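Local structure of oxidoreductase (3E18) at residues V193-A198 against F215-N220; K235-Y240 against T247-D252. The protein binds NAD and is probably a dehydrogenase of the GFO/IDH/MocA family, although its substrate is not established. All coordinates share one frame; numbering follows the deposited sequence.

Contact 1: residues V193-A198 against F215-N220; sequences VKSVSA and FITFEN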
# COMPACT_ATOMS: atom_id res chain seq x y z
N VAL A 193 12.72 -14.68 1.13
CA VAL A 193 11.36 -14.26 1.44
C VAL A 193 10.88 -15.01 2.68
O VAL A 193 10.99 -16.23 2.75
CB VAL A 193 10.40 -14.49 0.26
CG1 VAL A 193 8.95 -14.21 0.64
CG2 VAL A 193 10.80 -13.62 -0.91
N LYS A 194 10.38 -14.26 3.67
CA LYS A 194 9.80 -14.80 4.89
C LYS A 194 8.29 -14.99 4.75
O LYS A 194 7.76 -16.03 5.14
CB LYS A 194 10.11 -13.87 6.07
CG LYS A 194 9.86 -14.50 7.43
CD LYS A 194 9.38 -13.48 8.46
CE LYS A 194 10.52 -12.90 9.26
NZ LYS A 194 11.06 -13.87 10.25
N SER A 195 7.59 -14.00 4.20
CA SER A 195 6.14 -14.10 4.08
C SER A 195 5.58 -13.31 2.90
O SER A 195 6.21 -12.37 2.42
CB SER A 195 5.48 -13.64 5.38
OG SER A 195 5.66 -12.25 5.60
N VAL A 196 4.39 -13.70 2.45
CA VAL A 196 3.70 -13.07 1.31
C VAL A 196 2.21 -13.06 1.59
O VAL A 196 1.64 -14.10 1.93
CB VAL A 196 3.86 -13.91 0.00
CG1 VAL A 196 3.39 -13.13 -1.22
CG2 VAL A 196 5.27 -14.39 -0.18
N SER A 197 1.55 -11.91 1.40
CA SER A 197 0.10 -11.88 1.36
C SER A 197 -0.19 -11.25 0.00
O SER A 197 0.65 -10.53 -0.52
CB SER A 197 -0.45 -11.01 2.49
OG SER A 197 -0.07 -9.65 2.36
N ALA A 198 -1.33 -11.54 -0.56
CA ALA A 198 -1.67 -11.01 -1.90
C ALA A 198 -3.14 -11.01 -2.10
O ALA A 198 -3.88 -11.75 -1.46
CB ALA A 198 -1.00 -11.86 -3.01
N PHE A 215 2.26 -8.04 -0.52
CA PHE A 215 3.12 -7.43 0.47
C PHE A 215 4.07 -8.52 0.91
O PHE A 215 3.63 -9.58 1.39
CB PHE A 215 2.31 -6.88 1.67
CG PHE A 215 3.10 -5.92 2.56
CD1 PHE A 215 3.05 -4.55 2.34
CD2 PHE A 215 3.87 -6.39 3.64
CE1 PHE A 215 3.76 -3.66 3.15
CE2 PHE A 215 4.57 -5.51 4.45
CZ PHE A 215 4.51 -4.13 4.21
N ILE A 216 5.35 -8.27 0.69
CA ILE A 216 6.39 -9.26 0.90
C ILE A 216 7.27 -8.83 2.05
O ILE A 216 7.64 -7.67 2.15
CB ILE A 216 7.23 -9.44 -0.40
CG1 ILE A 216 6.34 -9.99 -1.53
CG2 ILE A 216 8.42 -10.37 -0.20
CD1 ILE A 216 6.87 -9.67 -2.90
N THR A 217 7.61 -9.77 2.94
CA THR A 217 8.58 -9.49 3.98
C THR A 217 9.77 -10.45 3.81
O THR A 217 9.57 -11.64 3.54
CB THR A 217 7.96 -9.66 5.39
OG1 THR A 217 6.72 -8.95 5.45
CG2 THR A 217 8.88 -9.10 6.45
N PHE A 218 10.99 -9.93 3.97
CA PHE A 218 12.22 -10.73 3.85
C PHE A 218 12.72 -11.09 5.22
O PHE A 218 12.32 -10.47 6.18
CB PHE A 218 13.28 -9.94 3.09
CG PHE A 218 12.94 -9.73 1.64
CD1 PHE A 218 13.30 -10.69 0.70
CD2 PHE A 218 12.22 -8.63 1.24
CE1 PHE A 218 12.97 -10.55 -0.63
CE2 PHE A 218 11.88 -8.46 -0.10
CZ PHE A 218 12.25 -9.44 -1.04
N GLU A 219 13.61 -12.07 5.30
CA GLU A 219 14.18 -12.51 6.59
C GLU A 219 14.97 -11.41 7.30
O GLU A 219 15.07 -11.40 8.53
CB GLU A 219 15.06 -13.76 6.40
CG GLU A 219 14.35 -14.99 5.82
CD GLU A 219 13.52 -15.78 6.83
OE1 GLU A 219 13.58 -15.50 8.06
OE2 GLU A 219 12.80 -16.71 6.40
N ASN A 220 15.54 -10.48 6.53
CA ASN A 220 16.27 -9.34 7.08
C ASN A 220 15.41 -8.11 7.46
O ASN A 220 15.94 -7.06 7.80
CB ASN A 220 17.43 -8.93 6.17
CG ASN A 220 16.96 -8.27 4.88
OD1 ASN A 220 15.77 -8.19 4.58
ND2 ASN A 220 17.92 -7.78 4.10
O HOH W 1 4.24 -10.43 3.75
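The two methyls of Val193 close over Ile216 CG2 near the open end of an antiparallel hairpin. Val193 CG1 lies 4.0 Å from Ile216 CG2, and Val193 CG2 also leans on Phe218 CE1 at 3.8 Å. CG1 stands anti to the backbone N (chi1 173°), which turns the CG2 branch to the Phe218 ring, met obliquely. Val196 CG1 meets the other branch of Ile216, CG1, more loosely at 4.3 Å. Helix 173-188 packs on Ile216 and Phe218, and helix 325-344 on Val196. Ser195, Ser197, Phe215 and Thr217 line the opposite face, where Ser195 OG bonds to Asn345 ND2 of the second subunit. A water fits between the strands here, 3.0 Å from Ser195 OG, and donates to Phe215 O at 2.6 Å.

A classic beta bulge breaks the register. Lys194 N and Ser195 N both donate to Thr217 O, at 2.7 Å and 3.2 Å. The Lys194 chain bends at chi2, chi3 and chi4 and crosses that of Glu219 at about a right angle. Lys194 NZ is 3.7 Å from Glu219 OE1. The chemistry implies an apolar helix-facing side, a mixed face of hydroxyls and the Phe215 ring toward the second subunit, and a long, probably weak, salt bridge at the exposed end.

Contact 2: residues K235-Y240 against T247-D252; sequences KLPRWY and TGIIHD. With GOL (glycerol), chain J.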
# COMPACT_ATOMS: atom_id res chain seq x y z
N LYS A 235 -2.45 6.96 -12.39
CA LYS A 235 -1.34 6.10 -12.00
C LYS A 235 -0.69 6.61 -10.72
O LYS A 235 -0.51 7.81 -10.55
CB LYS A 235 -0.31 6.02 -13.13
CG LYS A 235 -0.85 5.56 -14.48
CD LYS A 235 0.26 5.57 -15.55
CE LYS A 235 -0.25 5.12 -16.91
NZ LYS A 235 -1.04 6.17 -17.63
N LEU A 236 -0.34 5.69 -9.83
CA LEU A 236 0.51 6.00 -8.69
C LEU A 236 1.96 5.91 -9.18
O LEU A 236 2.19 5.40 -10.27
CB LEU A 236 0.24 5.02 -7.53
CG LEU A 236 -1.09 5.18 -6.77
CD1 LEU A 236 -1.18 4.18 -5.62
CD2 LEU A 236 -1.27 6.60 -6.24
N PRO A 237 2.96 6.42 -8.40
CA PRO A 237 4.35 6.35 -8.90
C PRO A 237 4.88 4.95 -9.22
O PRO A 237 4.49 3.96 -8.57
CB PRO A 237 5.18 6.94 -7.75
CG PRO A 237 4.29 6.99 -6.59
CD PRO A 237 2.90 7.15 -7.12
N ARG A 238 5.79 4.90 -10.19
CA ARG A 238 6.50 3.67 -10.54
C ARG A 238 7.27 3.14 -9.33
O ARG A 238 7.20 1.95 -9.04
CB ARG A 238 7.41 3.93 -11.75
CG ARG A 238 8.29 2.76 -12.19
CD ARG A 238 7.53 1.58 -12.78
NE ARG A 238 8.43 0.45 -12.95
CZ ARG A 238 8.73 -0.45 -12.01
NH1 ARG A 238 8.17 -0.41 -10.80
NH2 ARG A 238 9.58 -1.41 -12.29
N TRP A 239 7.98 4.01 -8.62
CA TRP A 239 8.78 3.60 -7.44
C TRP A 239 8.53 4.54 -6.27
O TRP A 239 8.40 5.75 -6.47
CB TRP A 239 10.27 3.62 -7.78
CG TRP A 239 10.72 2.50 -8.71
CD1 TRP A 239 10.91 2.57 -10.06
CD2 TRP A 239 11.04 1.17 -8.32
NE1 TRP A 239 11.33 1.35 -10.55
CE2 TRP A 239 11.42 0.47 -9.50
CE3 TRP A 239 11.05 0.49 -7.09
CZ2 TRP A 239 11.81 -0.87 -9.48
CZ3 TRP A 239 11.42 -0.84 -7.07
CH2 TRP A 239 11.79 -1.51 -8.25
N TYR A 240 8.43 4.00 -5.06
CA TYR A 240 8.36 4.81 -3.87
C TYR A 240 9.14 4.01 -2.84
O TYR A 240 8.77 2.90 -2.51
CB TYR A 240 6.91 5.03 -3.41
CG TYR A 240 6.77 5.83 -2.11
CD1 TYR A 240 6.86 7.23 -2.09
CD2 TYR A 240 6.54 5.17 -0.90
CE1 TYR A 240 6.73 7.95 -0.90
CE2 TYR A 240 6.40 5.89 0.30
CZ TYR A 240 6.51 7.27 0.30
OH TYR A 240 6.36 7.96 1.48
N THR A 247 13.70 9.33 1.61
CA THR A 247 12.63 8.72 0.86
C THR A 247 12.89 9.13 -0.60
O THR A 247 13.36 10.24 -0.84
CB THR A 247 11.24 9.25 1.36
OG1 THR A 247 11.11 9.02 2.77
CG2 THR A 247 10.09 8.58 0.64
N GLY A 248 12.61 8.22 -1.54
CA GLY A 248 12.73 8.52 -2.97
C GLY A 248 11.49 8.18 -3.77
O GLY A 248 10.71 7.33 -3.40
N ILE A 249 11.33 8.83 -4.91
CA ILE A 249 10.17 8.59 -5.73
C ILE A 249 10.63 8.66 -7.18
O ILE A 249 11.46 9.53 -7.54
CB ILE A 249 9.01 9.60 -5.40
CG1 ILE A 249 7.69 9.20 -6.08
CG2 ILE A 249 9.39 11.05 -5.77
CD1 ILE A 249 6.47 9.93 -5.52
N ILE A 250 10.17 7.71 -7.99
CA ILE A 250 10.29 7.79 -9.44
C ILE A 250 8.86 7.75 -9.96
O ILE A 250 8.15 6.76 -9.80
CB ILE A 250 11.16 6.66 -10.06
CG1 ILE A 250 12.53 6.59 -9.39
CG2 ILE A 250 11.35 6.88 -11.55
CD1 ILE A 250 13.47 5.55 -9.98
N HIS A 251 8.40 8.84 -10.55
CA HIS A 251 7.00 8.94 -10.95
C HIS A 251 6.60 7.99 -12.05
O HIS A 251 5.58 7.30 -11.96
CB HIS A 251 6.68 10.37 -11.36
CG HIS A 251 6.78 11.35 -10.25
ND1 HIS A 251 5.83 11.46 -9.26
CD2 HIS A 251 7.73 12.28 -9.97
CE1 HIS A 251 6.19 12.41 -8.41
NE2 HIS A 251 7.34 12.92 -8.82
N ASP A 252 7.42 7.94 -13.09
CA ASP A 252 7.01 7.40 -14.37
C ASP A 252 8.24 6.89 -15.15
O ASP A 252 9.38 7.01 -14.67
CB ASP A 252 6.30 8.53 -15.14
CG ASP A 252 5.61 8.05 -16.40
OD1 ASP A 252 5.92 8.59 -17.49
OD2 ASP A 252 4.76 7.13 -16.30
C1 GOL J . 4.78 4.02 -14.48
O1 GOL J . 4.16 4.79 -15.49
C2 GOL J . 3.82 2.95 -13.95
O2 GOL J . 3.13 2.34 -15.02
C3 GOL J . 2.80 3.58 -13.01
O3 GOL J . 2.81 2.96 -11.74
O HOH W 2 3.12 6.67 -12.63
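A classic beta bulge opens the hairpin of strands 239-243 and 246-250, in the large sheet of the GFO/IDH/MocA C-terminal domain. Arg238 and Trp239 both face Ile250. Trp239 N donates to Ile250 O at 3.0 Å, in the carbonyl plane, and Ile250 N returns a bond to Trp239 O. Arg238 N donates instead to His251 O, from 62° out of that carbonyl plane.

Trp239 and Ile250 lie side by side and point the same way. Their CB atoms are 3.9 Å apart, and Ile250 CD1 approaches Trp239 CD1 obliquely. Helix 129-140 packs against both residues. Trp239 NE1 lies over the centre of the Arg238 guanidinium, while Arg238 NH1 sits over the indole toward its rim. Asp130 OD2 takes Arg238 NE in a salt bridge and Trp239 NE1 in a hydrogen bond, and Arg238 NH1 bonds to Ser151 OG. The shared Asp130 oxygen would hold the two flat groups together.

On the other face Ile249 extends its chain, CG1 anti to the backbone N (chi1 -170°), and brings CD1 to 3.8 Å from Pro237 CG. The same CD1 lies at the edge of the Tyr240 ring. Thr247 CG2 meets that ring obliquely, 3.7 Å from Tyr240 CE1. Tyr240 OH bonds to Ile234 and Asn232 of the second subunit, and Thr247 OG1 to its Phe233.

Beyond the bulge a water bridges the two segments: it donates to both Leu236 O and His251 O. A glycerol, probably from the crystallisation liquor, lies against Arg238 CB, and its O1 donates to Asp252 OD2 at 2.5 Å.

Overall arrangement
Contacts 1 and 2 belong to two separate hairpins of one mixed sheet. Their centres are 21 Å apart and their nearest atoms about 10 Å, so they do not touch. Strands 146-154 and 223-229 run between the two hairpins. Helix 173-188 packs on side chains of both contacts, and both also meet the second subunit, so this sheet contributes to the dimer interface at two places. Contact 1 lies away from the NAD-binding residues. Contact 2 is nearer: the side chain of Arg238 is about 12 Å from the bound NAD and about 11 Å from the side chain of Asn124, an NAD-binding residue. Neither distance is direct contact.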